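RabGDI protein (PDB 3P1W) probably acts as a Rab GDP-dissociation inhibitor, holding Rab GTPases in their GDP-bound state during vesicle transport in the malaria parasite Plasmodium falciparum. Local coordinates at residues K165-N177 / A226-Q238. Residues are numbered along the deposited sequence; the frame is centred on the assembly and turned at random.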
loop_
_atom_site.group_PDB
_atom_site.type_symbol
_atom_site.label_atom_id
_atom_site.label_comp_id
_atom_site.label_asym_id
_atom_site.label_seq_id
_atom_site.Cartn_x
_atom_site.Cartn_y
_atom_site.Cartn_z
ATOM N N LYS A 165 18.252 12.141 18.229
ATOM C CA LYS A 165 19.522 11.514 17.833
ATOM C C LYS A 165 19.825 10.352 18.770
ATOM O O LYS A 165 20.184 9.272 18.316
ATOM C CB LYS A 165 20.693 12.510 17.817
ATOM C CG LYS A 165 22.087 11.852 17.554
ATOM C CD LYS A 165 23.317 12.745 17.907
ATOM C CE LYS A 165 23.371 13.211 19.380
ATOM N NZ LYS A 165 24.523 12.679 20.212
ATOM N N ASN A 166 19.661 10.576 20.070
ATOM C CA ASN A 166 19.930 9.549 21.079
ATOM C C ASN A 166 18.985 8.364 20.901
ATOM O O ASN A 166 19.387 7.200 21.015
ATOM C CB ASN A 166 19.804 10.123 22.502
ATOM C CG ASN A 166 20.913 11.126 22.846
ATOM O OD1 ASN A 166 22.062 10.996 22.403
ATOM N ND2 ASN A 166 20.569 12.130 23.659
ATOM N N PHE A 167 17.729 8.661 20.584
ATOM C CA PHE A 167 16.748 7.614 20.343
ATOM C C PHE A 167 17.146 6.763 19.141
ATOM O O PHE A 167 17.158 5.545 19.217
ATOM C CB PHE A 167 15.361 8.221 20.146
ATOM C CG PHE A 167 14.306 7.212 19.843
ATOM C CD1 PHE A 167 13.946 6.275 20.794
ATOM C CD2 PHE A 167 13.669 7.198 18.614
ATOM C CE1 PHE A 167 12.963 5.326 20.526
ATOM C CE2 PHE A 167 12.681 6.253 18.345
ATOM C CZ PHE A 167 12.340 5.315 19.313
ATOM N N TYR A 168 17.476 7.401 18.026
ATOM C CA TYR A 168 17.895 6.654 16.844
ATOM C C TYR A 168 19.171 5.841 17.083
ATOM O O TYR A 168 19.290 4.723 16.599
ATOM C CB TYR A 168 18.061 7.574 15.639
ATOM C CG TYR A 168 16.761 7.899 14.904
ATOM C CD1 TYR A 168 15.550 7.271 15.216
ATOM C CD2 TYR A 168 16.765 8.781 13.849
ATOM C CE1 TYR A 168 14.378 7.566 14.503
ATOM C CE2 TYR A 168 15.620 9.081 13.145
ATOM C CZ TYR A 168 14.427 8.478 13.461
ATOM O OH TYR A 168 13.288 8.800 12.718
ATOM N N GLN A 169 20.121 6.403 17.817
ATOM C CA GLN A 169 21.321 5.652 18.190
ATOM C C GLN A 169 20.948 4.389 18.965
ATOM O O GLN A 169 21.402 3.297 18.626
ATOM C CB GLN A 169 22.300 6.529 18.977
ATOM C CG GLN A 169 23.021 7.540 18.109
ATOM C CD GLN A 169 23.953 8.433 18.907
ATOM O OE1 GLN A 169 24.171 8.209 20.094
ATOM N NE2 GLN A 169 24.504 9.446 18.259
ATOM N N TYR A 170 20.091 4.541 19.971
ATOM C CA TYR A 170 19.587 3.400 20.747
ATOM C C TYR A 170 18.950 2.327 19.870
ATOM O O TYR A 170 19.308 1.152 19.971
ATOM C CB TYR A 170 18.573 3.875 21.792
ATOM C CG TYR A 170 17.966 2.768 22.647
ATOM C CD1 TYR A 170 18.716 2.125 23.636
ATOM C CD2 TYR A 170 16.634 2.406 22.502
ATOM C CE1 TYR A 170 18.147 1.120 24.438
ATOM C CE2 TYR A 170 16.059 1.411 23.288
ATOM C CZ TYR A 170 16.821 0.775 24.262
ATOM O OH TYR A 170 16.227 -0.208 25.027
ATOM N N VAL A 171 18.006 2.725 19.009
ATOM C CA VAL A 171 17.296 1.759 18.164
ATOM C C VAL A 171 18.261 1.073 17.199
ATOM O O VAL A 171 18.157 -0.123 16.942
ATOM C CB VAL A 171 16.156 2.436 17.348
ATOM C CG1 VAL A 171 15.462 1.416 16.449
ATOM C CG2 VAL A 171 15.157 3.089 18.282
ATOM N N SER A 172 19.207 1.844 16.673
ATOM C CA SER A 172 20.184 1.328 15.723
ATOM C C SER A 172 20.996 0.152 16.306
ATOM O O SER A 172 21.388 -0.755 15.569
ATOM C CB SER A 172 21.124 2.454 15.301
ATOM O OG SER A 172 21.948 2.056 14.228
ATOM N N GLU A 173 21.213 0.154 17.619
ATOM C CA GLU A 173 21.968 -0.923 18.292
ATOM C C GLU A 173 21.100 -1.910 19.071
ATOM O O GLU A 173 21.601 -2.896 19.610
ATOM C CB GLU A 173 22.993 -0.311 19.220
ATOM C CG GLU A 173 24.075 0.419 18.469
ATOM C CD GLU A 173 25.229 0.766 19.355
ATOM O OE1 GLU A 173 25.869 -0.168 19.896
ATOM O OE2 GLU A 173 25.496 1.974 19.513
ATOM N N TRP A 174 19.800 -1.644 19.108
ATOM C CA TRP A 174 18.846 -2.468 19.835
ATOM C C TRP A 174 18.597 -3.811 19.136
ATOM O O TRP A 174 18.544 -3.890 17.901
ATOM C CB TRP A 174 17.537 -1.692 19.976
ATOM C CG TRP A 174 16.459 -2.399 20.688
ATOM C CD1 TRP A 174 16.193 -2.368 22.024
ATOM C CD2 TRP A 174 15.451 -3.216 20.095
ATOM N NE1 TRP A 174 15.083 -3.128 22.304
ATOM C CE2 TRP A 174 14.611 -3.666 21.136
ATOM C CE3 TRP A 174 15.181 -3.615 18.782
ATOM C CZ2 TRP A 174 13.515 -4.509 20.905
ATOM C CZ3 TRP A 174 14.093 -4.450 18.548
ATOM C CH2 TRP A 174 13.272 -4.886 19.610
ATOM N N ASP A 175 18.438 -4.858 19.947
ATOM C CA ASP A 175 18.175 -6.213 19.462
ATOM C C ASP A 175 17.148 -6.878 20.365
ATOM O O ASP A 175 17.349 -6.976 21.585
ATOM C CB ASP A 175 19.466 -7.037 19.448
ATOM C CG ASP A 175 19.295 -8.406 18.784
ATOM O OD1 ASP A 175 18.291 -9.109 19.042
ATOM O OD2 ASP A 175 20.195 -8.789 18.009
ATOM N N ALA A 176 16.072 -7.371 19.757
ATOM C CA ALA A 176 14.974 -7.986 20.492
ATOM C C ALA A 176 15.427 -9.169 21.361
ATOM O O ALA A 176 14.766 -9.494 22.352
ATOM C CB ALA A 176 13.887 -8.435 19.522
ATOM N N ASN A 177 16.554 -9.789 20.999
ATOM C CA ASN A 177 17.034 -11.016 21.653
ATOM C C ASN A 177 18.342 -10.864 22.427
ATOM O O ASN A 177 18.851 -11.844 22.982
ATOM C CB ASN A 177 17.180 -12.127 20.607
ATOM C CG ASN A 177 15.864 -12.483 19.951
ATOM O OD1 ASN A 177 15.748 -12.490 18.724
ATOM N ND2 ASN A 177 14.855 -12.766 20.765
ATOM N N ALA A 226 6.864 -2.507 23.792
ATOM C CA ALA A 226 7.785 -1.685 22.997
ATOM C C ALA A 226 8.444 -2.423 21.823
ATOM O O ALA A 226 8.598 -1.841 20.750
ATOM C CB ALA A 226 8.864 -1.068 23.895
ATOM N N TYR A 227 8.823 -3.693 22.020
ATOM C CA TYR A 227 9.586 -4.441 21.000
ATOM C C TYR A 227 8.943 -4.425 19.605
ATOM O O TYR A 227 9.642 -4.385 18.595
ATOM C CB TYR A 227 9.838 -5.900 21.436
ATOM C CG TYR A 227 8.660 -6.854 21.304
ATOM C CD1 TYR A 227 8.587 -7.752 20.247
ATOM C CD2 TYR A 227 7.642 -6.882 22.259
ATOM C CE1 TYR A 227 7.519 -8.641 20.134
ATOM C CE2 TYR A 227 6.579 -7.770 22.163
ATOM C CZ TYR A 227 6.517 -8.640 21.102
ATOM O OH TYR A 227 5.458 -9.519 21.000
ATOM N N LEU A 228 7.616 -4.474 19.564
ATOM C CA LEU A 228 6.872 -4.448 18.305
ATOM C C LEU A 228 7.218 -3.194 17.505
ATOM O O LEU A 228 7.436 -3.252 16.291
ATOM C CB LEU A 228 5.368 -4.483 18.586
ATOM C CG LEU A 228 4.807 -5.743 19.249
ATOM C CD1 LEU A 228 3.547 -5.395 20.086
ATOM C CD2 LEU A 228 4.537 -6.838 18.211
ATOM N N THR A 229 7.310 -2.068 18.203
ATOM C CA THR A 229 7.525 -0.786 17.555
ATOM C C THR A 229 9.015 -0.558 17.288
ATOM O O THR A 229 9.402 -0.064 16.232
ATOM C CB THR A 229 6.928 0.341 18.395
ATOM O OG1 THR A 229 5.511 0.134 18.525
ATOM C CG2 THR A 229 7.192 1.696 17.741
ATOM N N LEU A 230 9.859 -0.970 18.228
ATOM C CA LEU A 230 11.286 -0.856 18.029
ATOM C C LEU A 230 11.717 -1.619 16.776
ATOM O O LEU A 230 12.542 -1.127 16.013
ATOM C CB LEU A 230 12.050 -1.346 19.276
ATOM C CG LEU A 230 11.923 -0.447 20.508
ATOM C CD1 LEU A 230 12.408 -1.179 21.778
ATOM C CD2 LEU A 230 12.708 0.856 20.322
ATOM N N GLU A 231 11.165 -2.810 16.567
ATOM C CA GLU A 231 11.514 -3.613 15.395
ATOM C C GLU A 231 11.146 -2.889 14.110
ATOM O O GLU A 231 11.889 -2.904 13.140
ATOM C CB GLU A 231 10.806 -4.982 15.425
ATOM C CG GLU A 231 11.350 -5.954 16.453
ATOM C CD GLU A 231 12.671 -6.596 16.055
ATOM O OE1 GLU A 231 13.377 -6.072 15.163
ATOM O OE2 GLU A 231 13.013 -7.633 16.659
ATOM N N ARG A 232 9.986 -2.254 14.117
ATOM C CA ARG A 232 9.496 -1.542 12.946
ATOM C C ARG A 232 10.328 -0.303 12.650
ATOM O O ARG A 232 10.677 -0.035 11.498
ATOM C CB ARG A 232 8.035 -1.163 13.149
ATOM C CG ARG A 232 7.098 -2.372 13.086
ATOM C CD ARG A 232 5.726 -2.016 13.554
ATOM N NE ARG A 232 5.014 -1.198 12.580
ATOM C CZ ARG A 232 4.315 -1.678 11.547
ATOM N NH1 ARG A 232 4.213 -2.986 11.322
ATOM N NH2 ARG A 232 3.710 -0.836 10.733
ATOM N N ILE A 233 10.655 0.450 13.692
ATOM C CA ILE A 233 11.527 1.625 13.544
ATOM C C ILE A 233 12.899 1.182 13.058
ATOM O O ILE A 233 13.423 1.732 12.096
ATOM C CB ILE A 233 11.610 2.466 14.843
ATOM C CG1 ILE A 233 10.229 3.026 15.174
ATOM C CG2 ILE A 233 12.600 3.638 14.677
ATOM C CD1 ILE A 233 10.159 3.868 16.440
ATOM N N LYS A 234 13.458 0.141 13.675
ATOM C CA LYS A 234 14.736 -0.401 13.199
ATOM C C LYS A 234 14.668 -0.850 11.742
ATOM O O LYS A 234 15.582 -0.589 10.966
ATOM C CB LYS A 234 15.220 -1.564 14.076
ATOM C CG LYS A 234 16.713 -1.807 13.915
ATOM C CD LYS A 234 17.260 -2.795 14.939
ATOM C CE LYS A 234 16.729 -4.191 14.707
ATOM N NZ LYS A 234 16.886 -4.629 13.285
ATOM N N LEU A 235 13.575 -1.505 11.371
ATOM C CA LEU A 235 13.385 -1.960 9.987
ATOM C C LEU A 235 13.365 -0.816 8.987
ATOM O O LEU A 235 13.959 -0.928 7.915
ATOM C CB LEU A 235 12.118 -2.809 9.855
ATOM C CG LEU A 235 11.907 -3.505 8.498
ATOM C CD1 LEU A 235 12.872 -4.678 8.298
ATOM C CD2 LEU A 235 10.462 -3.969 8.374
ATOM N N TYR A 236 12.678 0.277 9.326
ATOM C CA TYR A 236 12.681 1.466 8.487
ATOM C C TYR A 236 14.132 1.930 8.295
ATOM O O TYR A 236 14.614 2.140 7.168
ATOM C CB TYR A 236 11.873 2.574 9.159
ATOM C CG TYR A 236 11.630 3.782 8.309
ATOM C CD1 TYR A 236 10.434 3.924 7.589
ATOM C CD2 TYR A 236 12.567 4.798 8.221
ATOM C CE1 TYR A 236 10.210 5.031 6.797
ATOM C CE2 TYR A 236 12.335 5.915 7.448
ATOM C CZ TYR A 236 11.149 6.044 6.740
ATOM O OH TYR A 236 10.932 7.163 5.954
ATOM N N MET A 237 14.821 2.083 9.419
ATOM C CA MET A 237 16.212 2.538 9.422
ATOM C C MET A 237 17.147 1.648 8.587
ATOM O O MET A 237 17.969 2.163 7.833
ATOM C CB MET A 237 16.724 2.635 10.859
ATOM C CG MET A 237 16.038 3.713 11.677
ATOM S SD MET A 237 16.613 3.713 13.391
ATOM C CE MET A 237 18.246 4.406 13.183
ATOM N N GLN A 238 17.011 0.329 8.722
ATOM C CA GLN A 238 17.791 -0.645 7.922
ATOM C C GLN A 238 17.446 -0.584 6.436
ATOM O O GLN A 238 18.332 -0.724 5.587
ATOM C CB GLN A 238 17.520 -2.069 8.386
ATOM C CG GLN A 238 18.119 -2.443 9.732
ATOM C CD GLN A 238 17.739 -3.855 10.170
ATOM O OE1 GLN A 238 18.470 -4.491 10.927
ATOM N NE2 GLN A 238 16.597 -4.346 9.695
HETATM O O HOH W 1 15.855 -7.156 16.893
#
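Val171 and Lys234 mark the nearest backbone approach of two helices, 165-173 and 226-238, whose axes cross almost perpendicularly (-94°) at 9.2 Å. At the crossing Val171 acts as a knob in the hole formed by Leu230, Ile233, Lys234 and Met237, its CG1 lying 3.8 Å from Lys234 CB. This joins two helices of the all-helical domain of the GDI fold, with helices 192-198 and 203-213 covering neighbouring parts of the same core.

Beside the knob, Ile233 CD1 meets the edge of the Phe167 ring, while Met237 SD makes an oblique Met-aromatic contact, 4.7 Å from the Tyr168 ring centroid. Beyond the helix, Trp174 extends the interface. Its side chain swings out opposite its own backbone N and so lays the indole across Leu230, whose CB stands 3.6 Å from the six-membered ring centroid and only 5° off the normal, a CH-pi contact. Trp174 NE1 is buried without a polar partner; its close neighbour is Leu230 CD1. The Glu231 carboxylate meets the indole edge with its plane turned 85° from the ring. One water bridges the two segments there, accepting from Ala176 N at 2.9 Å and donating to Glu231 OE2 at 2.9 Å.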